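Local coordinates for protein aldehyde dehydrogenase (Burkholderia vietnamiensis, PDB 5KF0) that probably oxidises aldehydes to carboxylic acids with a nicotinamide adenine dinucleotide cofactor, and holds NADPH in its cofactor pocket, at residues Phe271-Tyr276 / Val440-Pro445; Asp275-Arg280 / Gly418-Ser423; Ile394-Asp399 / Leu405-Asp410; Asp399-Ala404 / Leu424-Arg429. All coordinates share one frame; numbering follows the deposited sequence.

Contact 1. Residues Phe271-Tyr276 / Val440-Pro445; sequences FEQLDY and VINDVP
Tyr276 and Asp443 mark the nearest backbone approach, their CA atoms 9.3 Å apart, where the first turn of helix 274-286 faces the bend that follows strand 438-441. Two side chains of the helix start bridge the gap, one to the backbone carbonyl of Asn442 and one to its side-chain amide. The strand gives way to the bend at Asn442, which has a positive phi and turns both groups to the helix. Tyr276 takes the carbonyl: its OH donates to Asn442 O over 2.7 Å, in the carbonyl plane, with the acceptor lying at the edge of the phenol ring. Gln273, at the N-cap position of the helix, takes the amide: its NE2 gives a bond of 2.9 Å to Asn442 OD1, 153° at the hydrogen. Here the donor sits in the carbonyl plane on a lone pair, and the two amides are nearly coplanar, 12° apart. With CG of Gln273 lodged between the backbone N and carbonyl carbon (chi1 61°) and the chain extended beyond it, the amide spans the gap. Strand 438-441 belongs to the catalytic-domain sheet of the aldehyde dehydrogenase fold, and a parallel strand of the second subunit continues that sheet beside Val440 and Ile441. The same subunit adds to the polar cluster: its Arg483 bonds Tyr276 OH and, through its carbonyl, Asn442 ND2, while its Tyr143 bonds Asp443 OD1. Gln273 NE2 also bonds Gln270, and these second bonds probably restrain both amides. Within the bend, Asp443 OD2 accepts a weak bond from Val444 N, 2.8 Å long.

Contact 2. Residues Asp275-Arg280 / Gly418-Ser423; sequences DYVVDR and GVFTDS
Helix 275-280 and strand 418-420 run almost antiparallel, at 162° with their axes 10.9 Å apart, and come nearest at Val277 and Phe420, whose CA atoms are 7.4 Å apart. One aromatic ring spans the gap. Phe420 points from the strand at the helix, and Val277 lies against it: its CG1 sits over the centre of one face in a CH-pi contact, 4.1 Å from the Phe420 ring centroid and 11° off the normal. The other branch, CG2, meets the Phe420 CD1 atom at 3.8 Å, so both methyls of the valine are used. Tyr276 approaches the phenyl edge, its CE1 reaching Phe420 CE1 at 3.7 Å, with the ring planes 77° apart in an oblique pairing. From the next turn of the helix Arg280 adds its aliphatic base, CB lying 3.9 Å from Phe420 CZ. Its chain then bends at chi2 and chi3 and carries the guanidinium away to a salt bridge with Asp443, leaving hydrocarbon against the ring. The phenylalanine is buried, and the contact contains no hydrogen bond between the segments. Beyond it, Thr421 closes an ST turn with Ser423 N, leading the chain into helix 424-433. Strand 416-420 lies between parallel strands 263-266 and 438-441 in the catalytic-domain sheet, while helix 274-286 packs through Val278 against helix 306-319.

Contact 3. Residues Ile394-Asp399 / Leu405-Asp410; sequences ILEKFD and LARVND
Arg407 reaches the strand because its CG stands anti to the carbonyl carbon (chi1 -74°) and its chain bends at chi3; Glu396 meets it with CG wedged between backbone N and carbonyl carbon (chi1 51°) and the rest extended. The carboxylate and guanidinium planes are perpendicular. Arg407 NH2 comes to Glu396 OE1 from above the carboxylate plane, 3.0 Å away in a salt bridge. The same guanidinium also holds backbone: NH1 donates to Lys397 O over 2.8 Å, with the acceptor at the guanidinium edge, and NH2 adds a weak bond of 3.1 Å to Lys397 O. Water 1 closes a small ring, accepting from Arg407 NE and donating to Glu396 OE1, while water 2 accepts from Lys397 N. Phe398 CB lies 3.6 Å from Arg407 NH1. Asp403 salt-bridges NH1, and Tyr384 bonds the other Glu396 oxygen; together they probably fix how both charged groups are turned. Strand 394-398 and helix 405-409 run at 143°, in consecutive elements joined by a short turn. Strand 392-398 pairs in parallel with 298-302 and 368-375, and helix 401-409 rests on the same sheet, with Arg407 over Leu300 and Val408 against Ala263 and Ile265.

Contact 4. Residues Asp399-Ala404 / Leu424-Arg429; sequences DRFDDA and LTHAQR
Phe401 and His426 lie flat against each other in an offset stack, planes 2° apart and centroids at 4.0 Å. The side chains come from the two helices and overlap running in opposite senses, so each methylene ends up over its partner's ring: Phe401 CB is 3.9 Å from the His426 centroid, and His426 CB is 3.8 Å from that of Phe401, both as CH-pi contacts. Phe401 gets there with its CG anti to the backbone N (chi1 -168°). The far part of the phenyl ring reaches the helix backbone, CE2 lying 3.3 Å from His426 O. A hydrogen bond between His426 ND1 and Asp267 OD1 probably restrains the imidazole's rotation. Beside the stack, Arg429 grips Asp402 side-on. Its NE donates to Asp402 OD1 over 2.9 Å, nearly straight at 172° and on the syn side, while NH2 reaches Asp402 OD2 at 2.8 Å from above the carboxylate plane. The carboxylate and guanidinium are clearly twisted from coplanarity in this two-nitrogen salt bridge. The stack and the salt bridge thus tie the start of helix 401-409 to the first turns of helix 424-433. The two helices lie on one side of the catalytic-domain sheet, with strand 416-420 between them in the chain; Phe401 and Ala404 rest on Ile265 of strand 263-266, and the third subunit meets helix 424-433 at Leu424, Thr425 and Ala427.

How the contacts relate
Contacts 1 and 2 share the start of helix 274-286 and have centres about 1 Å apart; Arg280 NE of contact 2 bonds Asp443 OD2 of contact 1 at 2.7 Å. Contacts 3 and 4 share helix 401-409, and Leu405 CD1 packs on Arg429 CG at 3.5 Å. Strand 416-420 separates the pairs: Phe420 turns to helix 274-286, whereas Val419 CG1 meets Phe401 CZ of contact 4 at 3.9 Å. The helices of contacts 1 and 2 thus cover one side of the sheet and those of contacts 3 and 4 the other. Contacts 1 and 2 both touch the second subunit, contacts 2 and 4 the third, and contact 3 no other chain.

Contact 1. Residues Phe271-Tyr276 / Val440-Pro445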
# COMPACT_ATOMS: atom_id res chain seq x y z
N PHE A 271 12.04 -29.99 -23.08
CA PHE A 271 13.07 -30.95 -23.50
C PHE A 271 14.48 -30.38 -23.33
O PHE A 271 15.39 -31.07 -22.85
CB PHE A 271 12.87 -31.39 -24.95
CG PHE A 271 13.89 -32.40 -25.40
CD1 PHE A 271 13.73 -33.75 -25.09
CD2 PHE A 271 15.02 -32.00 -26.10
CE1 PHE A 271 14.68 -34.68 -25.49
CE2 PHE A 271 15.97 -32.93 -26.49
CZ PHE A 271 15.80 -34.27 -26.19
N GLU A 272 14.69 -29.12 -23.72
CA GLU A 272 16.03 -28.55 -23.70
C GLU A 272 16.58 -28.31 -22.30
O GLU A 272 17.78 -28.07 -22.15
CB GLU A 272 16.06 -27.25 -24.50
CG GLU A 272 15.81 -27.44 -25.98
CD GLU A 272 16.88 -28.27 -26.65
OE1 GLU A 272 18.08 -28.03 -26.37
OE2 GLU A 272 16.53 -29.17 -27.45
N GLN A 273 15.75 -28.32 -21.25
CA GLN A 273 16.31 -28.16 -19.91
C GLN A 273 15.93 -29.33 -19.01
O GLN A 273 15.76 -29.17 -17.80
CB GLN A 273 15.91 -26.82 -19.30
CG GLN A 273 14.44 -26.55 -19.09
CD GLN A 273 14.22 -25.33 -18.18
OE1 GLN A 273 15.12 -24.50 -18.04
NE2 GLN A 273 13.04 -25.23 -17.56
N LEU A 274 15.86 -30.53 -19.58
CA LEU A 274 15.49 -31.70 -18.78
C LEU A 274 16.49 -31.97 -17.66
O LEU A 274 16.09 -32.41 -16.57
CB LEU A 274 15.34 -32.94 -19.67
CG LEU A 274 13.96 -33.10 -20.31
CD1 LEU A 274 13.89 -34.41 -21.09
CD2 LEU A 274 12.85 -33.01 -19.27
N ASP A 275 17.78 -31.74 -17.88
CA ASP A 275 18.74 -31.99 -16.81
C ASP A 275 18.50 -31.06 -15.63
O ASP A 275 18.59 -31.47 -14.47
CB ASP A 275 20.18 -31.84 -17.31
CG ASP A 275 20.62 -33.00 -18.19
OD1 ASP A 275 20.01 -34.09 -18.11
OD2 ASP A 275 21.57 -32.83 -18.98
N TYR A 276 18.16 -29.79 -15.90
CA TYR A 276 17.81 -28.87 -14.83
C TYR A 276 16.55 -29.34 -14.11
O TYR A 276 16.50 -29.37 -12.88
CB TYR A 276 17.58 -27.46 -15.39
CG TYR A 276 16.80 -26.56 -14.44
CD1 TYR A 276 15.46 -26.26 -14.68
CD2 TYR A 276 17.40 -26.05 -13.30
CE1 TYR A 276 14.74 -25.46 -13.79
CE2 TYR A 276 16.70 -25.24 -12.41
CZ TYR A 276 15.37 -24.95 -12.67
OH TYR A 276 14.67 -24.17 -11.78
N VAL A 440 4.54 -22.40 -8.04
CA VAL A 440 5.92 -22.09 -8.40
C VAL A 440 6.12 -22.40 -9.88
O VAL A 440 5.83 -23.52 -10.32
CB VAL A 440 6.93 -22.86 -7.53
CG1 VAL A 440 8.36 -22.47 -7.89
CG2 VAL A 440 6.66 -22.60 -6.04
N ILE A 441 6.59 -21.42 -10.64
CA ILE A 441 6.79 -21.57 -12.09
C ILE A 441 8.29 -21.71 -12.35
O ILE A 441 9.08 -20.84 -11.96
CB ILE A 441 6.21 -20.38 -12.88
CG1 ILE A 441 4.71 -20.22 -12.62
CG2 ILE A 441 6.50 -20.55 -14.39
CD1 ILE A 441 3.87 -21.44 -13.05
N ASN A 442 8.66 -22.79 -13.02
CA ASN A 442 10.04 -23.10 -13.42
C ASN A 442 10.91 -23.52 -12.22
O ASN A 442 12.14 -23.41 -12.27
CB ASN A 442 10.68 -21.93 -14.19
CG ASN A 442 11.80 -22.38 -15.10
OD1 ASN A 442 11.78 -23.51 -15.60
ND2 ASN A 442 12.77 -21.51 -15.33
N ASP A 443 10.28 -23.99 -11.14
CA ASP A 443 10.98 -24.70 -10.07
C ASP A 443 9.96 -25.60 -9.38
O ASP A 443 8.76 -25.54 -9.66
CB ASP A 443 11.65 -23.74 -9.08
CG ASP A 443 12.75 -24.40 -8.25
OD1 ASP A 443 13.28 -23.74 -7.34
OD2 ASP A 443 13.07 -25.59 -8.47
N VAL A 444 10.45 -26.44 -8.47
CA VAL A 444 9.60 -27.38 -7.74
C VAL A 444 8.75 -26.66 -6.71
O VAL A 444 9.07 -25.52 -6.31
CB VAL A 444 10.44 -28.49 -7.07
CG1 VAL A 444 10.90 -29.52 -8.11
CG2 VAL A 444 11.62 -27.88 -6.32
N PRO A 445 7.66 -27.28 -6.24
CA PRO A 445 6.90 -26.69 -5.13
C PRO A 445 7.71 -26.55 -3.86
O PRO A 445 7.28 -25.84 -2.94
CB PRO A 445 5.74 -27.69 -4.93
CG PRO A 445 6.29 -29.00 -5.48
CD PRO A 445 7.06 -28.55 -6.70

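Contact 2. Residues Asp275-Arg280 / Gly418-Ser423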
# COMPACT_ATOMS: atom_id res chain seq x y z
N ASP A 275 17.78 -31.74 -17.88
CA ASP A 275 18.74 -31.99 -16.81
C ASP A 275 18.50 -31.06 -15.63
O ASP A 275 18.59 -31.47 -14.47
CB ASP A 275 20.18 -31.84 -17.31
CG ASP A 275 20.62 -33.00 -18.19
OD1 ASP A 275 20.01 -34.09 -18.11
OD2 ASP A 275 21.57 -32.83 -18.98
N TYR A 276 18.16 -29.79 -15.90
CA TYR A 276 17.81 -28.87 -14.83
C TYR A 276 16.55 -29.34 -14.11
O TYR A 276 16.50 -29.37 -12.88
CB TYR A 276 17.58 -27.46 -15.39
CG TYR A 276 16.80 -26.56 -14.44
CD1 TYR A 276 15.46 -26.26 -14.68
CD2 TYR A 276 17.40 -26.05 -13.30
CE1 TYR A 276 14.74 -25.46 -13.79
CE2 TYR A 276 16.70 -25.24 -12.41
CZ TYR A 276 15.37 -24.95 -12.67
OH TYR A 276 14.67 -24.17 -11.78
N VAL A 277 15.53 -29.72 -14.88
CA VAL A 277 14.27 -30.17 -14.30
C VAL A 277 14.50 -31.38 -13.40
O VAL A 277 14.05 -31.43 -12.25
CB VAL A 277 13.26 -30.49 -15.42
CG1 VAL A 277 11.99 -31.13 -14.84
CG2 VAL A 277 12.91 -29.18 -16.19
N VAL A 278 15.22 -32.37 -13.93
CA VAL A 278 15.50 -33.59 -13.17
C VAL A 278 16.27 -33.28 -11.90
O VAL A 278 15.98 -33.85 -10.83
CB VAL A 278 16.25 -34.60 -14.07
CG1 VAL A 278 16.93 -35.69 -13.24
CG2 VAL A 278 15.28 -35.19 -15.08
N ASP A 279 17.23 -32.35 -11.96
CA ASP A 279 17.98 -31.99 -10.76
C ASP A 279 17.06 -31.39 -9.70
O ASP A 279 17.16 -31.73 -8.51
CB ASP A 279 19.11 -31.03 -11.11
CG ASP A 279 20.00 -30.71 -9.91
OD1 ASP A 279 20.70 -31.63 -9.44
OD2 ASP A 279 19.98 -29.56 -9.45
N ARG A 280 16.12 -30.52 -10.11
CA ARG A 280 15.23 -29.89 -9.15
C ARG A 280 14.18 -30.88 -8.63
O ARG A 280 13.78 -30.81 -7.46
CB ARG A 280 14.57 -28.66 -9.77
CG ARG A 280 15.58 -27.56 -10.15
CD ARG A 280 16.41 -27.19 -8.95
NE ARG A 280 15.63 -26.42 -7.98
CZ ARG A 280 16.00 -26.19 -6.72
NH1 ARG A 280 17.13 -26.70 -6.25
NH2 ARG A 280 15.21 -25.45 -5.94
N GLY A 418 4.28 -26.99 -8.31
CA GLY A 418 5.26 -26.44 -9.23
C GLY A 418 4.93 -26.81 -10.66
O GLY A 418 4.38 -27.88 -10.94
N VAL A 419 5.26 -25.90 -11.59
CA VAL A 419 5.03 -26.12 -13.02
C VAL A 419 6.27 -25.69 -13.78
O VAL A 419 6.59 -24.49 -13.82
CB VAL A 419 3.81 -25.37 -13.56
CG1 VAL A 419 3.56 -25.79 -15.02
CG2 VAL A 419 2.57 -25.62 -12.70
N PHE A 420 6.96 -26.64 -14.41
CA PHE A 420 8.05 -26.33 -15.32
C PHE A 420 7.44 -26.09 -16.69
O PHE A 420 7.05 -27.03 -17.39
CB PHE A 420 9.08 -27.47 -15.35
CG PHE A 420 9.82 -27.66 -14.05
CD1 PHE A 420 10.99 -26.96 -13.79
CD2 PHE A 420 9.35 -28.56 -13.10
CE1 PHE A 420 11.69 -27.14 -12.60
CE2 PHE A 420 10.04 -28.75 -11.90
CZ PHE A 420 11.20 -28.04 -11.65
N THR A 421 7.35 -24.82 -17.09
CA THR A 421 6.78 -24.42 -18.37
C THR A 421 7.40 -23.08 -18.76
O THR A 421 7.80 -22.30 -17.89
CB THR A 421 5.25 -24.28 -18.32
OG1 THR A 421 4.74 -24.03 -19.64
CG2 THR A 421 4.81 -23.12 -17.39
N ASP A 422 7.49 -22.84 -20.07
CA ASP A 422 7.80 -21.51 -20.58
C ASP A 422 6.57 -20.85 -21.19
O ASP A 422 6.68 -19.74 -21.73
CB ASP A 422 8.93 -21.56 -21.61
CG ASP A 422 9.50 -20.16 -21.93
OD1 ASP A 422 9.84 -19.43 -20.98
OD2 ASP A 422 9.61 -19.81 -23.11
N SER A 423 5.40 -21.48 -21.09
CA SER A 423 4.19 -20.96 -21.73
C SER A 423 3.48 -19.99 -20.79
O SER A 423 3.04 -20.38 -19.70
CB SER A 423 3.25 -22.10 -22.12
OG SER A 423 1.98 -21.60 -22.51

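Contact 3. Residues Ile394-Asp399 / Leu405-Asp410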
# COMPACT_ATOMS: atom_id res chain seq x y z
N ILE A 394 6.31 -40.36 -6.83
CA ILE A 394 5.55 -41.11 -7.82
C ILE A 394 5.58 -40.34 -9.13
O ILE A 394 5.45 -39.11 -9.16
CB ILE A 394 4.10 -41.41 -7.37
CG1 ILE A 394 3.23 -40.16 -7.37
CG2 ILE A 394 4.11 -42.07 -5.99
CD1 ILE A 394 2.37 -40.02 -8.61
N LEU A 395 5.77 -41.08 -10.22
CA LEU A 395 5.90 -40.52 -11.56
C LEU A 395 4.67 -40.93 -12.36
O LEU A 395 4.30 -42.11 -12.38
CB LEU A 395 7.18 -41.03 -12.23
CG LEU A 395 7.41 -40.62 -13.68
CD1 LEU A 395 7.64 -39.13 -13.76
CD2 LEU A 395 8.59 -41.39 -14.27
N GLU A 396 4.02 -39.96 -12.99
CA GLU A 396 2.84 -40.25 -13.80
C GLU A 396 2.85 -39.36 -15.04
O GLU A 396 3.61 -38.39 -15.13
CB GLU A 396 1.54 -40.11 -12.98
CG GLU A 396 1.38 -38.79 -12.22
CD GLU A 396 0.10 -38.72 -11.37
OE1 GLU A 396 -0.81 -39.56 -11.56
OE2 GLU A 396 0.01 -37.82 -10.51
N LYS A 397 1.99 -39.71 -16.00
CA LYS A 397 2.02 -39.19 -17.36
C LYS A 397 0.73 -38.43 -17.65
O LYS A 397 -0.35 -38.83 -17.20
CB LYS A 397 2.20 -40.35 -18.35
CG LYS A 397 2.36 -39.97 -19.82
CD LYS A 397 2.39 -41.23 -20.72
CE LYS A 397 3.63 -42.06 -20.46
NZ LYS A 397 3.76 -43.17 -21.46
N PHE A 398 0.82 -37.34 -18.43
CA PHE A 398 -0.40 -36.67 -18.90
C PHE A 398 -0.22 -36.22 -20.35
O PHE A 398 0.91 -36.09 -20.84
CB PHE A 398 -0.78 -35.46 -18.03
CG PHE A 398 0.14 -34.28 -18.18
CD1 PHE A 398 -0.16 -33.25 -19.07
CD2 PHE A 398 1.30 -34.18 -17.41
CE1 PHE A 398 0.69 -32.15 -19.20
CE2 PHE A 398 2.15 -33.08 -17.53
CZ PHE A 398 1.85 -32.07 -18.43
N ASP A 399 -1.35 -35.99 -21.02
CA ASP A 399 -1.43 -35.47 -22.38
C ASP A 399 -1.87 -34.02 -22.44
O ASP A 399 -1.31 -33.22 -23.19
CB ASP A 399 -2.43 -36.28 -23.24
CG ASP A 399 -2.04 -37.71 -23.41
OD1 ASP A 399 -0.82 -38.00 -23.44
OD2 ASP A 399 -2.95 -38.54 -23.53
N LEU A 405 -3.51 -30.30 -14.33
CA LEU A 405 -3.97 -29.41 -13.26
C LEU A 405 -5.03 -30.09 -12.40
O LEU A 405 -4.97 -30.03 -11.17
CB LEU A 405 -4.53 -28.11 -13.85
CG LEU A 405 -3.56 -27.25 -14.67
CD1 LEU A 405 -4.26 -25.99 -15.18
CD2 LEU A 405 -2.33 -26.87 -13.86
N ALA A 406 -5.99 -30.76 -13.04
CA ALA A 406 -7.03 -31.47 -12.30
C ALA A 406 -6.43 -32.54 -11.40
O ALA A 406 -6.90 -32.76 -10.28
CB ALA A 406 -8.04 -32.08 -13.26
N ARG A 407 -5.37 -33.21 -11.86
CA ARG A 407 -4.79 -34.27 -11.05
C ARG A 407 -3.97 -33.70 -9.89
O ARG A 407 -3.95 -34.30 -8.81
CB ARG A 407 -3.99 -35.20 -11.95
CG ARG A 407 -4.94 -36.07 -12.78
CD ARG A 407 -4.34 -36.62 -14.07
NE ARG A 407 -3.36 -37.66 -13.81
CZ ARG A 407 -2.56 -38.19 -14.74
NH1 ARG A 407 -2.63 -37.76 -16.00
NH2 ARG A 407 -1.70 -39.13 -14.41
N VAL A 408 -3.31 -32.56 -10.08
CA VAL A 408 -2.70 -31.89 -8.94
C VAL A 408 -3.76 -31.59 -7.88
O VAL A 408 -3.55 -31.81 -6.68
CB VAL A 408 -1.98 -30.60 -9.38
CG1 VAL A 408 -1.52 -29.79 -8.15
CG2 VAL A 408 -0.78 -30.92 -10.29
N ASN A 409 -4.91 -31.06 -8.31
CA ASN A 409 -5.99 -30.71 -7.40
C ASN A 409 -6.71 -31.92 -6.83
O ASN A 409 -7.52 -31.76 -5.91
CB ASN A 409 -7.03 -29.84 -8.12
CG ASN A 409 -6.60 -28.39 -8.26
OD1 ASN A 409 -5.81 -27.88 -7.47
ND2 ASN A 409 -7.16 -27.70 -9.27
N ASP A 410 -6.47 -33.13 -7.36
CA ASP A 410 -7.14 -34.35 -6.91
C ASP A 410 -6.49 -34.81 -5.60
O ASP A 410 -5.73 -35.78 -5.54
CB ASP A 410 -7.05 -35.42 -7.99
CG ASP A 410 -7.57 -36.76 -7.51
OD1 ASP A 410 -8.56 -36.76 -6.74
OD2 ASP A 410 -6.96 -37.80 -7.89
O HOH W 1 -3.52 -39.20 -11.31
O HOH W 2 0.07 -41.85 -15.64

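Contact 4. Residues Asp399-Ala404 / Leu424-Arg429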
# COMPACT_ATOMS: atom_id res chain seq x y z
N ASP A 399 -1.35 -35.99 -21.02
CA ASP A 399 -1.43 -35.47 -22.38
C ASP A 399 -1.87 -34.02 -22.44
O ASP A 399 -1.31 -33.22 -23.19
CB ASP A 399 -2.43 -36.28 -23.24
CG ASP A 399 -2.04 -37.71 -23.41
OD1 ASP A 399 -0.82 -38.00 -23.44
OD2 ASP A 399 -2.95 -38.54 -23.53
N ARG A 400 -2.91 -33.67 -21.68
CA ARG A 400 -3.54 -32.35 -21.73
C ARG A 400 -3.18 -31.59 -20.47
O ARG A 400 -3.35 -32.11 -19.36
CB ARG A 400 -5.06 -32.46 -21.83
CG ARG A 400 -5.60 -33.07 -23.10
CD ARG A 400 -7.13 -33.00 -23.11
NE ARG A 400 -7.73 -33.87 -22.11
CZ ARG A 400 -8.18 -33.47 -20.92
NH1 ARG A 400 -8.12 -32.19 -20.58
NH2 ARG A 400 -8.71 -34.35 -20.08
N PHE A 401 -2.74 -30.34 -20.62
CA PHE A 401 -2.33 -29.55 -19.46
C PHE A 401 -3.45 -29.45 -18.43
O PHE A 401 -3.20 -29.53 -17.22
CB PHE A 401 -1.87 -28.16 -19.92
CG PHE A 401 -1.17 -27.37 -18.85
CD1 PHE A 401 0.12 -27.71 -18.45
CD2 PHE A 401 -1.80 -26.29 -18.24
CE1 PHE A 401 0.77 -26.98 -17.46
CE2 PHE A 401 -1.15 -25.56 -17.25
CZ PHE A 401 0.13 -25.91 -16.85
N ASP A 402 -4.70 -29.28 -18.87
CA ASP A 402 -5.81 -29.15 -17.93
C ASP A 402 -6.01 -30.43 -17.12
O ASP A 402 -6.43 -30.37 -15.96
CB ASP A 402 -7.11 -28.80 -18.66
CG ASP A 402 -7.34 -27.31 -18.77
OD1 ASP A 402 -6.47 -26.52 -18.35
OD2 ASP A 402 -8.41 -26.92 -19.30
N ASP A 403 -5.70 -31.59 -17.71
CA ASP A 403 -5.76 -32.84 -16.97
C ASP A 403 -4.69 -32.89 -15.88
O ASP A 403 -4.93 -33.38 -14.78
CB ASP A 403 -5.62 -34.02 -17.93
CG ASP A 403 -5.69 -35.37 -17.23
OD1 ASP A 403 -4.78 -36.19 -17.45
OD2 ASP A 403 -6.67 -35.62 -16.49
N ALA A 404 -3.48 -32.42 -16.20
CA ALA A 404 -2.44 -32.32 -15.18
C ALA A 404 -2.89 -31.44 -14.02
O ALA A 404 -2.70 -31.80 -12.85
CB ALA A 404 -1.15 -31.77 -15.79
N LEU A 424 3.36 -18.73 -21.22
CA LEU A 424 2.56 -17.77 -20.46
C LEU A 424 1.15 -18.29 -20.25
O LEU A 424 0.61 -18.22 -19.15
CB LEU A 424 2.51 -16.44 -21.21
CG LEU A 424 3.61 -15.42 -21.05
CD1 LEU A 424 3.55 -14.46 -22.23
CD2 LEU A 424 3.40 -14.67 -19.74
N THR A 425 0.55 -18.80 -21.33
CA THR A 425 -0.81 -19.32 -21.26
C THR A 425 -0.93 -20.40 -20.18
O THR A 425 -1.84 -20.39 -19.36
CB THR A 425 -1.24 -19.87 -22.62
OG1 THR A 425 -1.16 -18.82 -23.60
CG2 THR A 425 -2.68 -20.38 -22.57
N HIS A 426 0.01 -21.35 -20.17
CA HIS A 426 -0.08 -22.40 -19.16
C HIS A 426 0.22 -21.89 -17.76
O HIS A 426 -0.39 -22.34 -16.79
CB HIS A 426 0.84 -23.56 -19.54
CG HIS A 426 0.29 -24.42 -20.63
ND1 HIS A 426 0.97 -25.48 -21.17
CD2 HIS A 426 -0.90 -24.37 -21.28
CE1 HIS A 426 0.24 -26.05 -22.11
NE2 HIS A 426 -0.90 -25.39 -22.21
N ALA A 427 1.19 -20.98 -17.62
CA ALA A 427 1.47 -20.44 -16.29
C ALA A 427 0.26 -19.71 -15.73
O ALA A 427 -0.10 -19.88 -14.55
CB ALA A 427 2.69 -19.53 -16.33
N GLN A 428 -0.41 -18.91 -16.56
CA GLN A 428 -1.63 -18.20 -16.15
C GLN A 428 -2.74 -19.17 -15.79
O GLN A 428 -3.47 -18.98 -14.80
CB GLN A 428 -2.11 -17.29 -17.28
CG GLN A 428 -1.15 -16.20 -17.72
CD GLN A 428 -1.41 -15.74 -19.15
OE1 GLN A 428 -2.17 -16.37 -19.90
NE2 GLN A 428 -0.79 -14.64 -19.54
N ARG A 429 -2.91 -20.22 -16.60
CA ARG A 429 -3.94 -21.21 -16.32
C ARG A 429 -3.67 -21.91 -14.99
O ARG A 429 -4.59 -22.15 -14.21
CB ARG A 429 -4.01 -22.22 -17.47
CG ARG A 429 -5.08 -23.28 -17.32
CD ARG A 429 -6.49 -22.72 -17.43
NE ARG A 429 -7.43 -23.80 -17.74
CZ ARG A 429 -8.76 -23.68 -17.69
NH1 ARG A 429 -9.33 -22.53 -17.32
NH2 ARG A 429 -9.53 -24.72 -18.00